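PDB 3SZP: transcriptional regulator, LysR family from Vibrio cholerae, which activates virulence genes in Vibrio cholerae, most likely by binding their regulatory DNA through a winged helix-turn-helix. Local coordinates for residues Leu199-Gly204 against Ser255-Asn260; Leu194-Leu199 against Thr206-Asp211; Glu159-Leu164 against Leu250-Ser255; His186-Gly191 against Leu231-Met236. One frame throughout, in Å; residues are numbered along the deposited sequence.

Contact 1: residues Leu199-Gly204 against Ser255-Asn260; sequences LTNSQG and SDWSSN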
loop_
_atom_site.group_PDB
_atom_site.type_symbol
_atom_site.label_atom_id
_atom_site.label_comp_id
_atom_site.label_asym_id
_atom_site.label_seq_id
_atom_site.Cartn_x
_atom_site.Cartn_y
_atom_site.Cartn_z
ATOM N N LEU A 199 -17.566 -38.044 6.590
ATOM C CA LEU A 199 -18.724 -38.871 6.311
ATOM C C LEU A 199 -18.559 -40.253 6.897
ATOM O O LEU A 199 -17.486 -40.846 6.815
ATOM C CB LEU A 199 -18.939 -38.974 4.811
ATOM C CG LEU A 199 -19.017 -37.657 4.047
ATOM C CD1 LEU A 199 -18.769 -37.884 2.559
ATOM C CD2 LEU A 199 -20.357 -36.993 4.293
ATOM N N THR A 200 -19.641 -40.768 7.468
ATOM C CA THR A 200 -19.639 -42.084 8.086
ATOM C C THR A 200 -20.801 -42.919 7.542
ATOM O O THR A 200 -21.927 -42.432 7.452
ATOM C CB THR A 200 -19.765 -41.951 9.613
ATOM O OG1 THR A 200 -18.708 -41.110 10.089
ATOM C CG2 THR A 200 -19.683 -43.318 10.303
ATOM N N ASN A 201 -20.532 -44.163 7.158
ATOM C CA ASN A 201 -21.611 -45.018 6.681
ATOM C C ASN A 201 -22.154 -45.863 7.819
ATOM O O ASN A 201 -21.664 -45.757 8.946
ATOM C CB ASN A 201 -21.213 -45.844 5.443
ATOM C CG ASN A 201 -20.316 -47.038 5.766
ATOM O OD1 ASN A 201 -20.058 -47.361 6.930
ATOM N ND2 ASN A 201 -19.846 -47.708 4.713
ATOM N N SER A 202 -23.166 -46.685 7.552
ATOM C CA SER A 202 -23.783 -47.423 8.643
ATOM C C SER A 202 -22.893 -48.549 9.171
ATOM O O SER A 202 -23.122 -49.053 10.261
ATOM C CB SER A 202 -25.174 -47.942 8.255
ATOM O OG SER A 202 -25.118 -48.581 7.000
ATOM N N GLN A 203 -21.876 -48.932 8.412
ATOM C CA GLN A 203 -20.923 -49.933 8.881
ATOM C C GLN A 203 -19.884 -49.302 9.799
ATOM O O GLN A 203 -19.107 -50.000 10.442
ATOM C CB GLN A 203 -20.218 -50.611 7.701
ATOM C CG GLN A 203 -21.030 -51.695 7.043
ATOM C CD GLN A 203 -22.476 -51.291 6.858
ATOM O OE1 GLN A 203 -22.783 -50.323 6.139
ATOM N NE2 GLN A 203 -23.379 -52.008 7.527
ATOM N N GLY A 204 -19.864 -47.976 9.839
ATOM C CA GLY A 204 -18.918 -47.263 10.677
ATOM C C GLY A 204 -17.697 -46.786 9.919
ATOM O O GLY A 204 -16.802 -46.167 10.485
ATOM N N SER A 255 -26.482 -42.119 -0.003
ATOM C CA SER A 255 -27.439 -41.947 1.081
ATOM C C SER A 255 -27.059 -42.645 2.395
ATOM O O SER A 255 -27.518 -42.237 3.466
ATOM C CB SER A 255 -28.846 -42.373 0.637
ATOM O OG SER A 255 -28.808 -43.621 -0.041
ATOM N N ASP A 256 -26.235 -43.686 2.332
ATOM C CA ASP A 256 -25.833 -44.391 3.559
ATOM C C ASP A 256 -24.679 -43.660 4.271
ATOM O O ASP A 256 -24.264 -44.026 5.366
ATOM C CB ASP A 256 -25.440 -45.844 3.252
ATOM C CG ASP A 256 -25.221 -46.680 4.516
ATOM O OD1 ASP A 256 -26.069 -46.613 5.432
ATOM O OD2 ASP A 256 -24.196 -47.399 4.598
ATOM N N TRP A 257 -24.166 -42.616 3.644
ATOM C CA TRP A 257 -23.027 -41.900 4.214
ATOM C C TRP A 257 -23.518 -40.605 4.806
ATOM O O TRP A 257 -24.021 -39.747 4.084
ATOM C CB TRP A 257 -21.997 -41.605 3.136
ATOM C CG TRP A 257 -21.257 -42.814 2.716
ATOM C CD1 TRP A 257 -21.649 -43.742 1.778
ATOM C CD2 TRP A 257 -19.997 -43.259 3.221
ATOM N NE1 TRP A 257 -20.697 -44.724 1.669
ATOM C CE2 TRP A 257 -19.668 -44.450 2.543
ATOM C CE3 TRP A 257 -19.106 -42.764 4.180
ATOM C CZ2 TRP A 257 -18.496 -45.152 2.796
ATOM C CZ3 TRP A 257 -17.942 -43.456 4.424
ATOM C CH2 TRP A 257 -17.647 -44.641 3.737
ATOM N N SER A 258 -23.381 -40.445 6.112
ATOM C CA SER A 258 -23.968 -39.282 6.753
ATOM C C SER A 258 -22.918 -38.368 7.354
ATOM O O SER A 258 -21.762 -38.759 7.566
ATOM C CB SER A 258 -24.968 -39.705 7.832
ATOM O OG SER A 258 -24.320 -40.471 8.826
ATOM N N SER A 259 -23.350 -37.139 7.615
ATOM C CA SER A 259 -22.504 -36.114 8.186
ATOM C C SER A 259 -23.063 -35.761 9.561
ATOM O O SER A 259 -24.232 -36.012 9.853
ATOM C CB SER A 259 -22.513 -34.887 7.275
ATOM O OG SER A 259 -21.358 -34.081 7.473
ATOM N N ASN A 260 -22.229 -35.184 10.410
ATOM C CA ASN A 260 -22.672 -34.808 11.741
ATOM C C ASN A 260 -23.815 -33.788 11.662
ATOM O O ASN A 260 -23.697 -32.774 10.979
ATOM C CB ASN A 260 -21.484 -34.230 12.522
ATOM C CG ASN A 260 -21.682 -34.296 14.018
ATOM O OD1 ASN A 260 -22.335 -35.206 14.529
ATOM N ND2 ASN A 260 -21.122 -33.319 14.737
HETATM O O HOH W 1 -20.442 -48.142 1.429
#
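Asn201 lays its CB over the face of the Trp257 indole, 3.6 Å from the centroid of the six-membered ring and close to its normal. With CG tucked between its backbone N and carbonyl carbon (chi1 76°), the amide runs alongside the ring, inclined 45° to it. Asn201 ND2 comes within 3.5 Å of Trp257 CZ2 but bonds to Glu205. At the ring edge, Leu199 O lies 3.6 Å from Trp257 CZ3, and the Leu199 CB closes on CE3.

The other side chain at work is Asp256, whose CG swings away from its own backbone N (chi1 -171°) and puts the carboxylate beside Ser202. Ser202 N reaches Asp256 OD2 at 3.2 Å, nearly straight but from above the carboxylate plane, while Ser202 OG sits 2.7 Å from Asp256 OD1, with Gln203 OE1 as an alternative acceptor for its proton. One residue before Asn201, Thr200 and Ser258 exchange backbone bonds, Thr200 N to Ser258 O at 2.9 Å and Ser258 N to Thr200 O at 2.8 Å. A single antiparallel bridge thus ties the loop leading to strand 262-268 to strand 197-200, close to the type I turn Asn201-Gly204 in the connection of a beta hairpin.

Contact 2: residues Leu194-Leu199 against Thr206-Asp211; sequences LLKWQL and TVVNSD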
loop_
_atom_site.group_PDB
_atom_site.type_symbol
_atom_site.label_atom_id
_atom_site.label_comp_id
_atom_site.label_asym_id
_atom_site.label_seq_id
_atom_site.Cartn_x
_atom_site.Cartn_y
_atom_site.Cartn_z
ATOM N N LEU A 194 -18.884 -26.006 4.920
ATOM C CA LEU A 194 -18.789 -27.442 4.653
ATOM C C LEU A 194 -17.721 -27.684 3.587
ATOM O O LEU A 194 -18.020 -28.031 2.440
ATOM C CB LEU A 194 -20.144 -28.005 4.209
ATOM C CG LEU A 194 -21.315 -27.713 5.165
ATOM C CD1 LEU A 194 -22.632 -28.137 4.537
ATOM C CD2 LEU A 194 -21.107 -28.420 6.508
ATOM N N LEU A 195 -16.471 -27.488 3.986
ATOM C CA LEU A 195 -15.351 -27.617 3.069
ATOM C C LEU A 195 -14.669 -28.969 3.246
ATOM O O LEU A 195 -14.265 -29.604 2.270
ATOM C CB LEU A 195 -14.354 -26.474 3.284
ATOM C CG LEU A 195 -14.978 -25.088 3.124
ATOM C CD1 LEU A 195 -13.947 -24.001 3.371
ATOM C CD2 LEU A 195 -15.617 -24.924 1.753
ATOM N N LYS A 196 -14.563 -29.394 4.502
ATOM C CA LYS A 196 -13.944 -30.661 4.864
ATOM C C LYS A 196 -15.057 -31.665 5.161
ATOM O O LYS A 196 -15.701 -31.592 6.200
ATOM C CB LYS A 196 -13.054 -30.474 6.097
ATOM C CG LYS A 196 -12.184 -31.659 6.463
ATOM C CD LYS A 196 -11.348 -31.343 7.718
ATOM C CE LYS A 196 -10.159 -32.303 7.882
ATOM N NZ LYS A 196 -9.312 -32.018 9.098
ATOM N N TRP A 197 -15.295 -32.590 4.236
ATOM C CA TRP A 197 -16.422 -33.498 4.380
ATOM C C TRP A 197 -15.989 -34.665 5.253
ATOM O O TRP A 197 -14.968 -35.316 5.002
ATOM C CB TRP A 197 -16.914 -33.992 3.022
ATOM C CG TRP A 197 -17.431 -32.904 2.088
ATOM C CD1 TRP A 197 -17.544 -31.562 2.353
ATOM C CD2 TRP A 197 -17.879 -33.084 0.736
ATOM N NE1 TRP A 197 -18.053 -30.903 1.252
ATOM C CE2 TRP A 197 -18.260 -31.815 0.247
ATOM C CE3 TRP A 197 -17.999 -34.199 -0.109
ATOM C CZ2 TRP A 197 -18.755 -31.634 -1.050
ATOM C CZ3 TRP A 197 -18.485 -34.017 -1.390
ATOM C CH2 TRP A 197 -18.856 -32.746 -1.849
ATOM N N GLN A 198 -16.765 -34.917 6.293
ATOM C CA GLN A 198 -16.470 -35.976 7.236
ATOM C C GLN A 198 -17.690 -36.903 7.263
ATOM O O GLN A 198 -18.727 -36.585 7.852
ATOM C CB GLN A 198 -16.174 -35.353 8.599
ATOM C CG GLN A 198 -16.410 -36.246 9.793
ATOM C CD GLN A 198 -15.274 -37.221 10.013
ATOM O OE1 GLN A 198 -15.010 -38.081 9.162
ATOM N NE2 GLN A 198 -14.571 -37.079 11.146
ATOM N N LEU A 199 -17.566 -38.044 6.590
ATOM C CA LEU A 199 -18.724 -38.871 6.311
ATOM C C LEU A 199 -18.559 -40.253 6.897
ATOM O O LEU A 199 -17.486 -40.846 6.815
ATOM C CB LEU A 199 -18.939 -38.974 4.811
ATOM C CG LEU A 199 -19.017 -37.657 4.047
ATOM C CD1 LEU A 199 -18.769 -37.884 2.559
ATOM C CD2 LEU A 199 -20.357 -36.993 4.293
ATOM N N THR A 206 -15.566 -44.351 7.813
ATOM C CA THR A 206 -15.596 -42.911 7.742
ATOM C C THR A 206 -14.609 -42.427 6.721
ATOM O O THR A 206 -13.481 -42.900 6.662
ATOM C CB THR A 206 -15.192 -42.281 9.047
ATOM O OG1 THR A 206 -13.767 -42.334 9.128
ATOM C CG2 THR A 206 -15.818 -43.036 10.207
ATOM N N VAL A 207 -15.038 -41.446 5.944
ATOM C CA VAL A 207 -14.191 -40.863 4.934
ATOM C C VAL A 207 -14.079 -39.369 5.207
ATOM O O VAL A 207 -15.069 -38.715 5.543
ATOM C CB VAL A 207 -14.752 -41.146 3.532
ATOM C CG1 VAL A 207 -14.092 -40.277 2.495
ATOM C CG2 VAL A 207 -14.551 -42.610 3.188
ATOM N N VAL A 208 -12.861 -38.842 5.107
ATOM C CA VAL A 208 -12.656 -37.404 5.184
ATOM C C VAL A 208 -12.215 -36.900 3.819
ATOM O O VAL A 208 -11.198 -37.346 3.282
ATOM C CB VAL A 208 -11.600 -37.029 6.230
ATOM C CG1 VAL A 208 -11.254 -35.544 6.120
ATOM C CG2 VAL A 208 -12.104 -37.355 7.638
ATOM N N ASN A 209 -13.002 -36.003 3.236
ATOM C CA ASN A 209 -12.638 -35.423 1.953
ATOM C C ASN A 209 -12.321 -33.944 2.106
ATOM O O ASN A 209 -13.190 -33.119 2.444
ATOM C CB ASN A 209 -13.733 -35.620 0.897
ATOM C CG ASN A 209 -13.295 -35.142 -0.484
ATOM O OD1 ASN A 209 -13.089 -33.945 -0.702
ATOM N ND2 ASN A 209 -13.149 -36.076 -1.419
ATOM N N SER A 210 -11.063 -33.610 1.848
ATOM C CA SER A 210 -10.652 -32.229 1.865
ATOM C C SER A 210 -10.115 -31.793 0.499
ATOM O O SER A 210 -9.258 -30.926 0.435
ATOM C CB SER A 210 -9.620 -32.007 2.968
ATOM O OG SER A 210 -8.487 -32.828 2.769
ATOM N N ASP A 211 -10.608 -32.393 -0.589
ATOM C CA ASP A 211 -10.300 -31.897 -1.931
ATOM C C ASP A 211 -10.778 -30.463 -2.016
ATOM O O ASP A 211 -11.813 -30.114 -1.428
ATOM C CB ASP A 211 -11.018 -32.691 -3.021
ATOM C CG ASP A 211 -10.709 -34.164 -2.984
ATOM O OD1 ASP A 211 -9.708 -34.540 -2.351
ATOM O OD2 ASP A 211 -11.471 -34.946 -3.596
#
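Asn209 O approaches the Trp197 indole obliquely, and Trp197 CB lies 4.2 Å from Asn209 CB. The ring also takes part in a cation-pi contact with Lys190. At its edge, NE1 donates to Leu194 O at 3.1 Å; this oxygen lies in the ring plane, although the N-H meets it from above the carbonyl plane. A chi2 of -3° turns CD1 and NE1 back over the backbone and makes that bond possible. Trp197 and Asn209 belong to a two-stranded antiparallel beta hairpin, strands 197-200 and 206-209; the axes of segments 197-199 and 206-209 come within 4.7 Å.

Trp197 and Asn209 form one hydrogen-bonded pair and Leu199 and Val207 the next, with Gln198 and Val208 as the non-hydrogen-bonded pair between them. Trp197, Leu199, Val207 and Asn209 share the face that packs on the rest of the domain, where Trp197 touches Leu164 and Leu235. Past the strand, Asn209 OD1 accepts from Asp211 N at 2.9 Å in an Asx turn, and it also receives Lys190 NZ.

Gln198, Lys196 and Val208 gather on the more exposed side. The extended Lys196 chain passes with CE 3.8 Å from Val208 CG1. Gln198 bends at chi2 (79°) across the other branch, so that OE1, buried here with no polar partner in the model, lies 3.4 Å from Val208 CG2.

Contact 3: residues Glu159-Leu164 against Leu250-Ser255; sequences EVKDIL and LVQVLS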
loop_
_atom_site.group_PDB
_atom_site.type_symbol
_atom_site.label_atom_id
_atom_site.label_comp_id
_atom_site.label_asym_id
_atom_site.label_seq_id
_atom_site.Cartn_x
_atom_site.Cartn_y
_atom_site.Cartn_z
ATOM N N GLU A 159 -32.094 -28.005 13.887
ATOM C CA GLU A 159 -30.878 -28.645 13.446
ATOM C C GLU A 159 -30.969 -28.922 11.963
ATOM O O GLU A 159 -32.059 -28.935 11.394
ATOM C CB GLU A 159 -30.581 -29.920 14.243
ATOM C CG GLU A 159 -31.489 -31.086 13.966
ATOM C CD GLU A 159 -31.042 -32.335 14.708
ATOM O OE1 GLU A 159 -30.431 -32.209 15.793
ATOM O OE2 GLU A 159 -31.283 -33.454 14.211
ATOM N N VAL A 160 -29.818 -29.113 11.332
ATOM C CA VAL A 160 -29.793 -29.392 9.907
ATOM C C VAL A 160 -29.058 -30.679 9.665
ATOM O O VAL A 160 -28.122 -31.023 10.383
ATOM C CB VAL A 160 -29.162 -28.233 9.068
ATOM C CG1 VAL A 160 -30.031 -26.990 9.137
ATOM C CG2 VAL A 160 -27.736 -27.927 9.527
ATOM N N LYS A 161 -29.521 -31.404 8.658
ATOM C CA LYS A 161 -28.879 -32.616 8.196
ATOM C C LYS A 161 -28.257 -32.286 6.852
ATOM O O LYS A 161 -28.952 -31.873 5.919
ATOM C CB LYS A 161 -29.915 -33.740 8.059
ATOM C CG LYS A 161 -29.397 -34.990 7.356
ATOM C CD LYS A 161 -30.233 -36.231 7.690
ATOM C CE LYS A 161 -31.367 -36.473 6.693
ATOM N NZ LYS A 161 -30.867 -36.998 5.383
ATOM N N ASP A 162 -26.945 -32.455 6.755
ATOM C CA ASP A 162 -26.232 -32.162 5.524
ATOM C C ASP A 162 -26.169 -33.418 4.687
ATOM O O ASP A 162 -25.788 -34.481 5.176
ATOM C CB ASP A 162 -24.812 -31.668 5.831
ATOM C CG ASP A 162 -24.806 -30.395 6.662
ATOM O OD1 ASP A 162 -25.620 -29.482 6.390
ATOM O OD2 ASP A 162 -24.007 -30.321 7.607
ATOM N N ILE A 163 -26.544 -33.302 3.422
ATOM C CA ILE A 163 -26.570 -34.472 2.551
ATOM C C ILE A 163 -25.860 -34.215 1.214
ATOM O O ILE A 163 -25.679 -33.071 0.817
ATOM C CB ILE A 163 -28.016 -34.939 2.296
ATOM C CG1 ILE A 163 -28.764 -33.908 1.463
ATOM C CG2 ILE A 163 -28.758 -35.177 3.630
ATOM C CD1 ILE A 163 -30.063 -34.470 0.826
ATOM N N LEU A 164 -25.480 -35.287 0.523
ATOM C CA LEU A 164 -24.784 -35.164 -0.752
ATOM C C LEU A 164 -25.768 -35.229 -1.912
ATOM O O LEU A 164 -26.661 -36.085 -1.933
ATOM C CB LEU A 164 -23.727 -36.255 -0.887
ATOM C CG LEU A 164 -22.671 -36.226 0.218
ATOM C CD1 LEU A 164 -22.204 -37.642 0.597
ATOM C CD2 LEU A 164 -21.493 -35.341 -0.178
ATOM N N LEU A 250 -32.284 -32.174 -8.364
ATOM C CA LEU A 250 -31.130 -32.613 -7.591
ATOM C C LEU A 250 -31.473 -33.970 -7.010
ATOM O O LEU A 250 -32.579 -34.152 -6.506
ATOM C CB LEU A 250 -30.825 -31.642 -6.454
ATOM C CG LEU A 250 -30.246 -30.286 -6.844
ATOM C CD1 LEU A 250 -30.089 -29.409 -5.616
ATOM C CD2 LEU A 250 -28.919 -30.463 -7.564
ATOM N N VAL A 251 -30.554 -34.927 -7.083
ATOM C CA VAL A 251 -30.771 -36.210 -6.423
ATOM C C VAL A 251 -29.705 -36.509 -5.383
ATOM O O VAL A 251 -28.521 -36.224 -5.577
ATOM C CB VAL A 251 -30.854 -37.390 -7.412
ATOM C CG1 VAL A 251 -32.002 -37.177 -8.418
ATOM C CG2 VAL A 251 -29.545 -37.581 -8.124
ATOM N N GLN A 252 -30.143 -37.083 -4.268
ATOM C CA GLN A 252 -29.231 -37.485 -3.215
ATOM C C GLN A 252 -28.358 -38.631 -3.691
ATOM O O GLN A 252 -28.825 -39.534 -4.368
ATOM C CB GLN A 252 -29.999 -37.894 -1.953
ATOM C CG GLN A 252 -29.076 -38.216 -0.785
ATOM C CD GLN A 252 -29.826 -38.488 0.510
ATOM O OE1 GLN A 252 -31.049 -38.587 0.520
ATOM N NE2 GLN A 252 -29.090 -38.626 1.606
ATOM N N VAL A 253 -27.082 -38.580 -3.355
ATOM C CA VAL A 253 -26.197 -39.706 -3.610
ATOM C C VAL A 253 -25.570 -40.156 -2.300
ATOM O O VAL A 253 -25.606 -39.432 -1.314
ATOM C CB VAL A 253 -25.080 -39.328 -4.598
ATOM C CG1 VAL A 253 -25.674 -39.055 -5.976
ATOM C CG2 VAL A 253 -24.291 -38.116 -4.082
ATOM N N LEU A 254 -24.980 -41.346 -2.297
ATOM C CA LEU A 254 -24.334 -41.880 -1.101
ATOM C C LEU A 254 -25.223 -41.709 0.118
ATOM O O LEU A 254 -24.772 -41.225 1.162
ATOM C CB LEU A 254 -22.978 -41.201 -0.867
ATOM C CG LEU A 254 -21.906 -41.476 -1.941
ATOM C CD1 LEU A 254 -20.660 -40.651 -1.705
ATOM C CD2 LEU A 254 -21.561 -42.965 -2.011
ATOM N N SER A 255 -26.482 -42.119 -0.003
ATOM C CA SER A 255 -27.439 -41.947 1.081
ATOM C C SER A 255 -27.059 -42.645 2.395
ATOM O O SER A 255 -27.518 -42.237 3.466
ATOM C CB SER A 255 -28.846 -42.373 0.637
ATOM O OG SER A 255 -28.808 -43.621 -0.041
HETATM O O HOH W 2 -30.615 -39.153 4.007
HETATM O O HOH W 3 -26.281 -38.114 1.249
#
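Gln252 stretches its side chain across Ile163 at about a right angle, with its NE2 3.9 Å from Ile163 CB and its CD next to Ile163 CD1. CG points away from the backbone N (chi1 -175°) and the chain stays extended, which carries the amide nitrogen along strand 153-166 to two waters. One, 2.9 Å from Gln252 NE2, also accepts from Lys161 NZ and so links two side chains that do not meet directly. The other accepts from both Gln252 NE2 and Leu164 N, the latter at 3.0 Å, and donates to Val253 O.

Leu164 and Val253 are therefore joined by one direct bond, Val253 N to Leu164 O at 2.9 Å, and by one water-mediated link. The direct N-H comes from well above the carbonyl plane; the touching parts of the chain run 94° apart. Short strand 251-252 lies at this end of strand 153-166 in the mixed sheet of the LysR substrate-binding domain, a domain related to periplasmic binding proteins; within it, Val251 is joined to Ala166 by backbone hydrogen bonding.

Leu164 buries the largest area of any residue in the contact. Its CB packs 3.7 Å from Val253 CG2, and its CD1 crosses to Leu254 CB at 3.9 Å. The left-handed backbone of Leu254 (phi 47°) turns the chain so that its CB faces Leu164. Val253 also touches Leu171 of helix 168-173.

Contact 4: residues His186-Gly191 against Leu231-Met236; sequences HQLLKG and LGITLM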
loop_
_atom_site.group_PDB
_atom_site.type_symbol
_atom_site.label_atom_id
_atom_site.label_comp_id
_atom_site.label_asym_id
_atom_site.label_seq_id
_atom_site.Cartn_x
_atom_site.Cartn_y
_atom_site.Cartn_z
ATOM N N HIS A 186 -14.545 -37.567 -8.453
ATOM C CA HIS A 186 -15.654 -36.745 -8.925
ATOM C C HIS A 186 -15.383 -35.257 -8.838
ATOM O O HIS A 186 -14.451 -34.839 -8.154
ATOM C CB HIS A 186 -16.913 -37.072 -8.132
ATOM C CG HIS A 186 -17.608 -38.290 -8.625
ATOM N ND1 HIS A 186 -18.590 -38.238 -9.588
ATOM C CD2 HIS A 186 -17.444 -39.598 -8.313
ATOM C CE1 HIS A 186 -19.008 -39.464 -9.846
ATOM N NE2 HIS A 186 -18.331 -40.305 -9.084
ATOM N N GLN A 187 -16.218 -34.474 -9.526
ATOM C CA GLN A 187 -16.178 -33.013 -9.434
ATOM C C GLN A 187 -16.912 -32.567 -8.178
ATOM O O GLN A 187 -18.117 -32.766 -8.055
ATOM C CB GLN A 187 -16.816 -32.367 -10.664
ATOM C CG GLN A 187 -16.047 -32.637 -11.937
ATOM C CD GLN A 187 -14.542 -32.584 -11.696
ATOM O OE1 GLN A 187 -13.977 -31.517 -11.455
ATOM N NE2 GLN A 187 -13.883 -33.760 -11.736
ATOM N N LEU A 188 -16.187 -31.979 -7.237
ATOM C CA LEU A 188 -16.825 -31.551 -5.992
ATOM C C LEU A 188 -17.083 -30.047 -5.937
ATOM O O LEU A 188 -16.306 -29.255 -6.470
ATOM C CB LEU A 188 -16.027 -32.032 -4.780
ATOM C CG LEU A 188 -15.720 -33.526 -4.832
ATOM C CD1 LEU A 188 -15.029 -33.967 -3.551
ATOM C CD2 LEU A 188 -17.016 -34.353 -5.061
ATOM N N LEU A 189 -18.186 -29.668 -5.293
ATOM C CA LEU A 189 -18.604 -28.281 -5.173
ATOM C C LEU A 189 -18.807 -28.014 -3.692
ATOM O O LEU A 189 -19.636 -28.659 -3.046
ATOM C CB LEU A 189 -19.918 -28.036 -5.911
ATOM C CG LEU A 189 -20.003 -28.638 -7.319
ATOM C CD1 LEU A 189 -21.461 -28.630 -7.831
ATOM C CD2 LEU A 189 -19.096 -27.879 -8.292
ATOM N N LYS A 190 -18.041 -27.073 -3.152
ATOM C CA LYS A 190 -18.009 -26.894 -1.707
ATOM C C LYS A 190 -18.219 -25.441 -1.295
ATOM O O LYS A 190 -17.616 -24.521 -1.867
ATOM C CB LYS A 190 -16.701 -27.437 -1.119
ATOM C CG LYS A 190 -16.351 -28.903 -1.516
ATOM C CD LYS A 190 -15.222 -29.414 -0.632
ATOM C CE LYS A 190 -14.816 -30.857 -0.879
ATOM N NZ LYS A 190 -13.752 -31.245 0.108
ATOM N N GLY A 191 -19.070 -25.253 -0.296
ATOM C CA GLY A 191 -19.326 -23.947 0.276
ATOM C C GLY A 191 -19.059 -23.919 1.763
ATOM O O GLY A 191 -19.328 -24.891 2.490
ATOM N N LEU A 231 -22.631 -29.420 -12.335
ATOM C CA LEU A 231 -21.188 -29.256 -12.301
ATOM C C LEU A 231 -20.505 -30.161 -11.288
ATOM O O LEU A 231 -19.282 -30.166 -11.206
ATOM C CB LEU A 231 -20.813 -27.796 -12.060
ATOM C CG LEU A 231 -21.201 -26.813 -13.162
ATOM C CD1 LEU A 231 -21.038 -25.368 -12.641
ATOM C CD2 LEU A 231 -20.436 -27.050 -14.479
ATOM N N GLY A 232 -21.287 -30.937 -10.540
ATOM C CA GLY A 232 -20.710 -31.894 -9.614
ATOM C C GLY A 232 -21.509 -32.156 -8.352
ATOM O O GLY A 232 -22.690 -31.819 -8.271
ATOM N N ILE A 233 -20.846 -32.765 -7.369
ATOM C CA ILE A 233 -21.452 -33.176 -6.110
ATOM C C ILE A 233 -21.151 -32.175 -4.998
ATOM O O ILE A 233 -19.999 -31.740 -4.838
ATOM C CB ILE A 233 -20.908 -34.556 -5.687
ATOM C CG1 ILE A 233 -21.327 -35.617 -6.712
ATOM C CG2 ILE A 233 -21.410 -34.936 -4.299
ATOM C CD1 ILE A 233 -20.623 -36.969 -6.572
ATOM N N THR A 234 -22.169 -31.809 -4.225
ATOM C CA THR A 234 -21.954 -30.938 -3.076
ATOM C C THR A 234 -22.561 -31.531 -1.805
ATOM O O THR A 234 -23.422 -32.419 -1.865
ATOM C CB THR A 234 -22.565 -29.543 -3.277
ATOM O OG1 THR A 234 -22.099 -28.670 -2.239
ATOM C CG2 THR A 234 -24.099 -29.627 -3.197
ATOM N N LEU A 235 -22.102 -31.036 -0.661
ATOM C CA LEU A 235 -22.672 -31.404 0.639
ATOM C C LEU A 235 -23.408 -30.171 1.126
ATOM O O LEU A 235 -22.818 -29.080 1.109
ATOM C CB LEU A 235 -21.557 -31.770 1.627
ATOM C CG LEU A 235 -21.974 -32.221 3.031
ATOM C CD1 LEU A 235 -22.789 -33.531 2.984
ATOM C CD2 LEU A 235 -20.770 -32.372 3.981
ATOM N N MET A 236 -24.645 -30.321 1.592
ATOM C CA MET A 236 -25.542 -29.180 1.713
ATOM C C MET A 236 -26.720 -29.492 2.648
ATOM O O MET A 236 -27.290 -30.578 2.586
ATOM C CB MET A 236 -26.040 -28.838 0.296
ATOM C CG MET A 236 -26.981 -27.649 0.153
ATOM S SD MET A 236 -26.144 -26.130 -0.382
ATOM C CE MET A 236 -24.956 -26.748 -1.559
HETATM O O HOH W 4 -20.118 -28.023 0.505
#
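Leu189 spreads over the turn that leads into strand 233-237. Its CD1 reaches Gly232 O at 3.4 Å, while CD2 meets Leu231 CB at 4.1 Å. Behind it lie Val223 and Cys227 of helix 220-228, so this leucine is wedged between sheet and helix. Its backbone is gripped as well, with Leu189 N donating to Ile233 O at 2.8 Å.

Ile233, the other large contributor, points to the opposite face of the sheet. CG1 lies beside the backbone N (chi1 -64°) and the chain then extends, setting CD1 over the face of the His186 imidazole, 4.1 Å from its centroid. This is a CH-pi contact, and the ring itself is tied through ND1 to Tyr170. Leu188 runs alongside Ile233, its CD2 3.9 Å from Ile233 CB. The Ile233 N-H points nearly along the C=O axis of Gln187, and Gly232, which has no side chain, lets Gln187 O come to 3.1 Å from its CA.

Strands 188-191 and 233-237 are parallel neighbours. Strand 188-191 also pairs with 215-217, from which a beta-alpha-beta crossover through helix 220-228 leads back to 233-237.

Further along, the strands part. Leu189 O takes the hydroxyl of Thr234, OG1 at 2.6 Å, and a single water accepts from Gly191 N and donates to Leu235 O. The polar backbone atoms of these buried residues are thus satisfied by a side chain and a solvent molecule, without a direct strand-to-strand bond.

How the contacts relate
All four contacts lie within the LysR substrate-binding domain, on one side of the chain's centre. Contacts 2 and 4 both nest inside the loop closed by contact 3, whereas contact 1 alternates with each of the others along the chain. The centres of contacts 1 and 2 are about 11 Å apart, those of contacts 1 and 4 about 17 Å. Contacts 3 and 4 meet in the mixed sheet, where strands 153-166 and 233-237 are neighbours. Contacts 1 and 2 share Leu199 and the hairpin strand 197-200. Trp197, Leu199, Leu164 and Leu235 pack between hairpin and sheet, and Lys190 reaches contact 2, joining sequence-distant pieces into one subdomain.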